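Local coordinates for putative endonuclease/exonuclease/phosphatase family protein (Bacteroides thetaiotaomicron, PDB 3MPR) that probably acts as a metal-dependent nuclease of the endonuclease/exonuclease/phosphatase family and carries a magnesium-binding site, at residues D26-G29 with Q30-P33; Q50-F53 with L54-K58; F127-K130 with D131-F134. One frame throughout, in Å; residues are numbered along the deposited sequence.

Interaction 1: D26-G29 with Q30-P33; sequences DGWG and QRYP
Trp28 and Tyr32 lie one turn apart at the start of helix 28-41, and the CB of Tyr32 sits directly over the indole. It stands 3.4 Å from the centroid of the Trp28 six-membered ring, a CH-pi contact almost on the ring normal. The phenol then runs on past the indole rim, so that its ring and the Trp28 five-membered ring form an offset stack, with centroids 4.7 Å apart and planes inclined by 25°. With CG anti to the backbone N (chi1 174°), the Trp28 indole leans forward along the helix, over Tyr32. Its NE1 is hydrogen-bonded to Asp59 of helix 54-63, a helix that Tyr32 also touches.

Arg31 meets the same indole quite differently. Its NH2 comes up at the ring edge, 3.5 Å from Trp28 CE3, and the guanidinium and indole planes are 66° apart, which is not a cation-pi arrangement. The chain bends back at chi3, and NE donates to Asp26 O at 2.9 Å, the oxygen lying near the guanidinium plane while the donor stands above the carbonyl plane. Behind these groups, Tyr32 N donates to Trp28 O at 2.9 Å, whereas Gly29 O faces the CD of Pro33, which has no N-H to offer.

Beyond the two segments, Arg31 NH1 reaches Pro277 O and Leu14 O, and NH2 reaches Arg15 O. The buried guanidinium is thus gripped by four backbone carbonyls, which fix its rotation and probably leave its positive charge to be stabilised by peptide dipoles.

Interaction 2: Q50-F53 with L54-K58; sequences QECF and LHQLK
Leu57 reaches back to Cys52 and Phe53 across the N-terminal cap of helix 54-63, the helix that follows strand 46-50 in this DNase I-like fold. Phe53 holds the N-cap position, and its carbonyl opens the helical pattern: Leu57 N donates to Phe53 O at 3.2 Å in a fairly straight bond (155°).

The Leu57 side chain starts beside that same oxygen, with CB at the limit of contact, 4.1 Å from Phe53 O. Because CG is anti to the carbonyl carbon (chi1 -65°), the branch is turned to the incoming loop, and Leu57 CG lies 3.8 Å from Cys52 CB. The CD2 branch goes farthest and presses on Cys52. Leu57 also touches Tyr69 of strand 67-70 and the loop residues His83 and Ala85, so the helix start packs against both strand and loop. His83 also binds the segment before the helix, its ND1 hydrogen-bonded to Cys52 O.

Gln56, one residue earlier, lies alongside Phe53 with both side chains pointing the same way; its CB is 3.4 Å from Phe53 O, and its amide end lies beside the Phe53 ring, the two planes 44° apart. The helix start is thereby packed against the loop that carries Glu51, a residue of the magnesium site. The Glu51 carboxylate is positioned by Asn16 N, Asn13 ND2 and a salt bridge to Arg15.

Packing is tightest at the Leu57 tip: CD2 lies 3.5 Å from Cys52 CB, close for two carbons, and 4.0 Å from Cys52 SG.

Interaction 3: F127-K130 with D131-F134; sequences FKCK and DTGF
A beta-hairpin joins strand 121-129 to strand 135-142, and where it closes, Cys129 faces both Gly133 and Phe134 in an arrangement that fits a G1 beta bulge. Cys129 N donates to Phe134 O at 2.8 Å in a nearly straight bond (169°), while Cys129 O accepts from Gly133 N, also at 2.8 Å. Gly133 takes the left-handed conformation of the first bulge position, in which a side chain would run into the carbonyl oxygen of the residue before it. Lys128 lies extended on the outer side, its CG 3.6 Å from Gly133 O, and its CA makes a CA-H...O contact with Phe134 O.

The inner side is carried by Cys129, which points at the returning arm. With SG anti to its own carbonyl carbon (chi1 -59°), the sulfur comes to the edge of the Phe134 ring, near its plane. Phe134 in turn stacks on Phe289, and Phe127 meets Tyr88 edge-to-face, so the hairpin end is fastened by aromatic side chains of the neighbouring layer.

Thr132 tightens the return. Its OG1 accepts from Phe134 N at 3.2 Å in an ST turn, is hydrogen-bonded to Thr5 OG1, and lies 3.7 Å from Cys129 CB. Replacing this threonine by valine would remove the hydroxyl and is likely to leave Phe134 N without its acceptor and Thr5 without this partner, giving the return more freedom to move. At the turn itself, Asp131 OD1 receives a weak bond from Thr132 N. Between the two arms, the sulfur-aromatic contact brings Cys129 SG to 4.0 Å from Phe134 CD2.

How the interactions relate
Interactions 1 and 2 are neighbours, their centres about 12 Å apart, and they touch where the Trp28 indole rests against the amide end of Gln56. Interaction 2 holds Glu51 of the magnesium site and interaction 1 lies near it, although no metal is bound to this chain in the model; the side chain of Arg31 is about 7 Å from that of Glu51. Arg15 links the two: its backbone O accepts from Arg31, and its guanidinium pairs with Glu51. Interaction 3 is remote, about 34 Å from interaction 1 and 27 Å from interaction 2 between centres; it closes the hairpin between strands 121-129 and 135-142, away from the metal site and in a different sheet from strand 46-50.

Interaction 1: D26-G29 with Q30-P33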
loop_
_atom_site.group_PDB
_atom_site.type_symbol
_atom_site.label_atom_id
_atom_site.label_comp_id
_atom_site.label_asym_id
_atom_site.label_seq_id
_atom_site.Cartn_x
_atom_site.Cartn_y
_atom_site.Cartn_z
ATOM N N ASP A 26 9.331 20.351 4.674
ATOM C CA ASP A 26 8.257 19.430 5.043
ATOM C C ASP A 26 6.970 20.186 5.306
ATOM O O ASP A 26 6.208 19.842 6.224
ATOM C CB ASP A 26 8.623 18.646 6.299
ATOM C CG ASP A 26 9.835 17.741 6.099
ATOM O OD1 ASP A 26 9.842 16.912 5.149
ATOM O OD2 ASP A 26 10.786 17.866 6.902
ATOM N N GLY A 27 6.720 21.214 4.506
ATOM C CA GLY A 27 5.560 22.066 4.716
ATOM C C GLY A 27 4.234 21.386 4.436
ATOM O O GLY A 27 4.127 20.563 3.527
ATOM N N TRP A 28 3.222 21.740 5.222
ATOM C CA TRP A 28 1.878 21.204 5.049
ATOM C C TRP A 28 1.402 21.273 3.606
ATOM O O TRP A 28 0.893 20.289 3.075
ATOM C CB TRP A 28 0.889 21.930 5.970
ATOM C CG TRP A 28 -0.564 21.556 5.770
ATOM C CD1 TRP A 28 -1.559 22.365 5.284
ATOM C CD2 TRP A 28 -1.175 20.289 6.038
ATOM N NE1 TRP A 28 -2.752 21.677 5.242
ATOM C CE2 TRP A 28 -2.541 20.403 5.708
ATOM C CE3 TRP A 28 -0.703 19.071 6.542
ATOM C CZ2 TRP A 28 -3.437 19.342 5.854
ATOM C CZ3 TRP A 28 -1.594 18.019 6.682
ATOM C CH2 TRP A 28 -2.942 18.159 6.341
ATOM N N GLY A 29 1.572 22.428 2.963
ATOM C CA GLY A 29 1.025 22.624 1.634
ATOM C C GLY A 29 1.590 21.670 0.598
ATOM O O GLY A 29 0.902 21.272 -0.338
ATOM N N GLN A 30 2.847 21.293 0.782
ATOM C CA GLN A 30 3.511 20.335 -0.089
ATOM C C GLN A 30 3.124 18.885 0.254
ATOM O O GLN A 30 3.004 18.038 -0.632
ATOM C CB GLN A 30 5.026 20.542 0.030
ATOM C CG GLN A 30 5.888 19.516 -0.667
ATOM C CD GLN A 30 7.363 19.885 -0.643
ATOM O OE1 GLN A 30 7.792 20.785 -1.358
ATOM N NE2 GLN A 30 8.145 19.180 0.175
ATOM N N ARG A 31 2.900 18.621 1.539
ATOM C CA ARG A 31 2.718 17.252 2.050
ATOM C C ARG A 31 1.314 16.720 1.877
ATOM O O ARG A 31 1.120 15.559 1.526
ATOM C CB ARG A 31 2.994 17.194 3.560
ATOM C CG ARG A 31 4.403 17.485 3.976
ATOM C CD ARG A 31 4.641 17.093 5.428
ATOM N NE ARG A 31 3.990 17.950 6.420
ATOM C CZ ARG A 31 2.910 17.597 7.116
ATOM N NH1 ARG A 31 2.333 16.407 6.902
ATOM N NH2 ARG A 31 2.406 18.434 8.026
ATOM N N TYR A 32 0.323 17.554 2.180
ATOM C CA TYR A 32 -1.037 17.048 2.317
ATOM C C TYR A 32 -1.663 16.469 1.046
ATOM O O TYR A 32 -2.452 15.532 1.124
ATOM C CB TYR A 32 -1.957 18.057 3.043
ATOM C CG TYR A 32 -2.730 19.034 2.175
ATOM C CD1 TYR A 32 -3.828 18.627 1.439
ATOM C CD2 TYR A 32 -2.374 20.380 2.137
ATOM C CE1 TYR A 32 -4.545 19.530 0.655
ATOM C CE2 TYR A 32 -3.069 21.280 1.361
ATOM C CZ TYR A 32 -4.153 20.859 0.628
ATOM O OH TYR A 32 -4.844 21.773 -0.130
ATOM N N PRO A 33 -1.300 16.999 -0.134
ATOM C CA PRO A 33 -1.856 16.357 -1.325
ATOM C C PRO A 33 -1.400 14.897 -1.431
ATOM O O PRO A 33 -2.168 14.061 -1.897
ATOM C CB PRO A 33 -1.289 17.198 -2.470
ATOM C CG PRO A 33 -1.093 18.575 -1.846
ATOM C CD PRO A 33 -0.578 18.242 -0.458
#

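Interaction 2: Q50-F53 with L54-K58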
loop_
_atom_site.group_PDB
_atom_site.type_symbol
_atom_site.label_atom_id
_atom_site.label_comp_id
_atom_site.label_asym_id
_atom_site.label_seq_id
_atom_site.Cartn_x
_atom_site.Cartn_y
_atom_site.Cartn_z
ATOM N N GLN A 50 -4.481 12.910 13.826
ATOM C CA GLN A 50 -4.071 13.741 14.945
ATOM C C GLN A 50 -3.327 14.983 14.447
ATOM O O GLN A 50 -2.780 14.993 13.338
ATOM C CB GLN A 50 -3.229 12.950 15.949
ATOM C CG GLN A 50 -3.877 11.639 16.417
ATOM C CD GLN A 50 -3.657 10.478 15.458
ATOM O OE1 GLN A 50 -2.567 10.304 14.905
ATOM N NE2 GLN A 50 -4.693 9.660 15.269
ATOM N N GLU A 51 -3.358 16.025 15.273
ATOM C CA GLU A 51 -2.592 17.264 15.088
ATOM C C GLU A 51 -3.139 18.310 14.125
ATOM O O GLU A 51 -2.534 19.367 13.969
ATOM C CB GLU A 51 -1.124 16.983 14.761
ATOM C CG GLU A 51 -0.363 16.353 15.906
ATOM C CD GLU A 51 1.150 16.482 15.775
ATOM O OE1 GLU A 51 1.631 17.463 15.155
ATOM O OE2 GLU A 51 1.857 15.612 16.328
ATOM N N CYS A 52 -4.260 18.045 13.472
ATOM C CA CYS A 52 -4.752 19.014 12.494
ATOM C C CYS A 52 -5.404 20.238 13.131
ATOM O O CYS A 52 -6.278 20.113 13.974
ATOM C CB CYS A 52 -5.776 18.368 11.572
ATOM S SG CYS A 52 -5.042 17.241 10.373
ATOM N N PHE A 53 -5.005 21.418 12.681
ATOM C CA PHE A 53 -5.771 22.611 12.976
ATOM C C PHE A 53 -6.952 22.618 12.017
ATOM O O PHE A 53 -6.965 21.879 11.039
ATOM C CB PHE A 53 -4.904 23.862 12.804
ATOM C CG PHE A 53 -3.821 23.992 13.828
ATOM C CD1 PHE A 53 -4.130 24.253 15.149
ATOM C CD2 PHE A 53 -2.489 23.882 13.465
ATOM C CE1 PHE A 53 -3.136 24.381 16.098
ATOM C CE2 PHE A 53 -1.490 24.005 14.409
ATOM C CZ PHE A 53 -1.813 24.255 15.728
ATOM N N LEU A 54 -7.958 23.438 12.288
ATOM C CA LEU A 54 -9.147 23.414 11.451
ATOM C C LEU A 54 -8.828 23.665 9.976
ATOM O O LEU A 54 -9.429 23.054 9.102
ATOM C CB LEU A 54 -10.188 24.428 11.953
ATOM C CG LEU A 54 -11.478 24.545 11.134
ATOM C CD1 LEU A 54 -12.219 23.218 11.071
ATOM C CD2 LEU A 54 -12.386 25.645 11.692
ATOM N N HIS A 55 -7.895 24.567 9.685
ATOM C CA HIS A 55 -7.602 24.846 8.285
ATOM C C HIS A 55 -7.071 23.609 7.557
ATOM O O HIS A 55 -7.395 23.385 6.392
ATOM C CB HIS A 55 -6.692 26.070 8.104
ATOM C CG HIS A 55 -5.253 25.840 8.456
ATOM N ND1 HIS A 55 -4.757 26.030 9.727
ATOM C CD2 HIS A 55 -4.192 25.509 7.686
ATOM C CE1 HIS A 55 -3.457 25.795 9.733
ATOM N NE2 HIS A 55 -3.088 25.477 8.504
ATOM N N GLN A 56 -6.287 22.798 8.262
ATOM C CA GLN A 56 -5.784 21.543 7.708
ATOM C C GLN A 56 -6.909 20.532 7.461
ATOM O O GLN A 56 -6.871 19.768 6.492
ATOM C CB GLN A 56 -4.764 20.934 8.666
ATOM C CG GLN A 56 -3.501 21.754 8.841
ATOM C CD GLN A 56 -2.546 21.086 9.787
ATOM O OE1 GLN A 56 -1.835 20.151 9.410
ATOM N NE2 GLN A 56 -2.540 21.534 11.029
ATOM N N LEU A 57 -7.898 20.504 8.351
ATOM C CA LEU A 57 -9.046 19.615 8.164
ATOM C C LEU A 57 -9.811 20.000 6.906
ATOM O O LEU A 57 -10.252 19.134 6.146
ATOM C CB LEU A 57 -9.964 19.652 9.391
ATOM C CG LEU A 57 -9.349 19.115 10.691
ATOM C CD1 LEU A 57 -10.322 19.321 11.839
ATOM C CD2 LEU A 57 -8.994 17.622 10.546
ATOM N N LYS A 58 -9.972 21.306 6.683
ATOM C CA LYS A 58 -10.700 21.781 5.505
ATOM C C LYS A 58 -9.956 21.435 4.213
ATOM O O LYS A 58 -10.563 21.064 3.214
ATOM C CB LYS A 58 -10.952 23.291 5.610
ATOM C CG LYS A 58 -12.082 23.605 6.584
ATOM C CD LYS A 58 -12.231 25.094 6.814
ATOM C CE LYS A 58 -13.362 25.381 7.797
ATOM N NZ LYS A 58 -13.396 26.847 8.093
#

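Interaction 3: F127-K130 with D131-F134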
loop_
_atom_site.group_PDB
_atom_site.type_symbol
_atom_site.label_atom_id
_atom_site.label_comp_id
_atom_site.label_asym_id
_atom_site.label_seq_id
_atom_site.Cartn_x
_atom_site.Cartn_y
_atom_site.Cartn_z
ATOM N N PHE A 127 -20.970 4.721 14.585
ATOM C CA PHE A 127 -21.266 4.595 13.158
ATOM C C PHE A 127 -22.170 3.418 12.831
ATOM O O PHE A 127 -22.207 2.438 13.568
ATOM C CB PHE A 127 -19.966 4.436 12.357
ATOM C CG PHE A 127 -19.120 5.664 12.342
ATOM C CD1 PHE A 127 -18.196 5.886 13.344
ATOM C CD2 PHE A 127 -19.248 6.599 11.323
ATOM C CE1 PHE A 127 -17.425 7.026 13.348
ATOM C CE2 PHE A 127 -18.473 7.758 11.320
ATOM C CZ PHE A 127 -17.558 7.966 12.330
ATOM N N LYS A 128 -22.874 3.519 11.703
ATOM C CA LYS A 128 -23.680 2.427 11.186
ATOM C C LYS A 128 -23.347 2.212 9.704
ATOM O O LYS A 128 -23.450 3.135 8.898
ATOM C CB LYS A 128 -25.171 2.738 11.343
ATOM C CG LYS A 128 -26.090 1.611 10.876
ATOM C CD LYS A 128 -27.545 1.919 11.196
ATOM C CE LYS A 128 -28.436 0.721 10.961
ATOM N NZ LYS A 128 -29.873 1.061 11.163
ATOM N N CYS A 129 -22.963 0.990 9.352
ATOM C CA CYS A 129 -22.626 0.675 7.977
ATOM C C CYS A 129 -23.889 0.685 7.125
ATOM O O CYS A 129 -24.885 0.034 7.459
ATOM C CB CYS A 129 -21.920 -0.681 7.903
ATOM S SG CYS A 129 -20.404 -0.729 8.885
ATOM N N LYS A 130 -23.849 1.433 6.035
ATOM C CA LYS A 130 -25.009 1.550 5.157
ATOM C C LYS A 130 -25.366 0.226 4.480
ATOM O O LYS A 130 -26.541 -0.048 4.233
ATOM C CB LYS A 130 -24.789 2.645 4.112
ATOM C CG LYS A 130 -24.838 4.050 4.691
ATOM C CD LYS A 130 -24.710 5.109 3.602
ATOM C CE LYS A 130 -25.054 6.483 4.142
ATOM N NZ LYS A 130 -24.921 7.574 3.122
ATOM N N ASP A 131 -24.369 -0.604 4.186
ATOM C CA ASP A 131 -24.678 -1.872 3.535
ATOM C C ASP A 131 -25.204 -2.930 4.506
ATOM O O ASP A 131 -26.288 -3.471 4.303
ATOM C CB ASP A 131 -23.510 -2.409 2.690
ATOM C CG ASP A 131 -22.199 -2.459 3.446
ATOM O OD1 ASP A 131 -22.177 -2.175 4.665
ATOM O OD2 ASP A 131 -21.175 -2.795 2.814
ATOM N N THR A 132 -24.471 -3.203 5.578
ATOM C CA THR A 132 -24.823 -4.331 6.438
ATOM C C THR A 132 -25.620 -3.931 7.668
ATOM O O THR A 132 -26.198 -4.788 8.344
ATOM C CB THR A 132 -23.574 -5.084 6.926
ATOM O OG1 THR A 132 -22.800 -4.225 7.775
ATOM C CG2 THR A 132 -22.724 -5.535 5.753
ATOM N N GLY A 133 -25.629 -2.641 7.983
ATOM C CA GLY A 133 -26.280 -2.178 9.196
ATOM C C GLY A 133 -25.434 -2.337 10.450
ATOM O O GLY A 133 -25.862 -1.959 11.549
ATOM N N PHE A 134 -24.231 -2.888 10.300
ATOM C CA PHE A 134 -23.334 -3.093 11.444
ATOM C C PHE A 134 -23.073 -1.773 12.169
ATOM O O PHE A 134 -22.686 -0.784 11.542
ATOM C CB PHE A 134 -22.006 -3.712 10.967
ATOM C CG PHE A 134 -20.944 -3.804 12.039
ATOM C CD1 PHE A 134 -21.211 -4.418 13.252
ATOM C CD2 PHE A 134 -19.673 -3.305 11.815
ATOM C CE1 PHE A 134 -20.243 -4.502 14.239
ATOM C CE2 PHE A 134 -18.697 -3.407 12.795
ATOM C CZ PHE A 134 -18.982 -4.001 13.999
#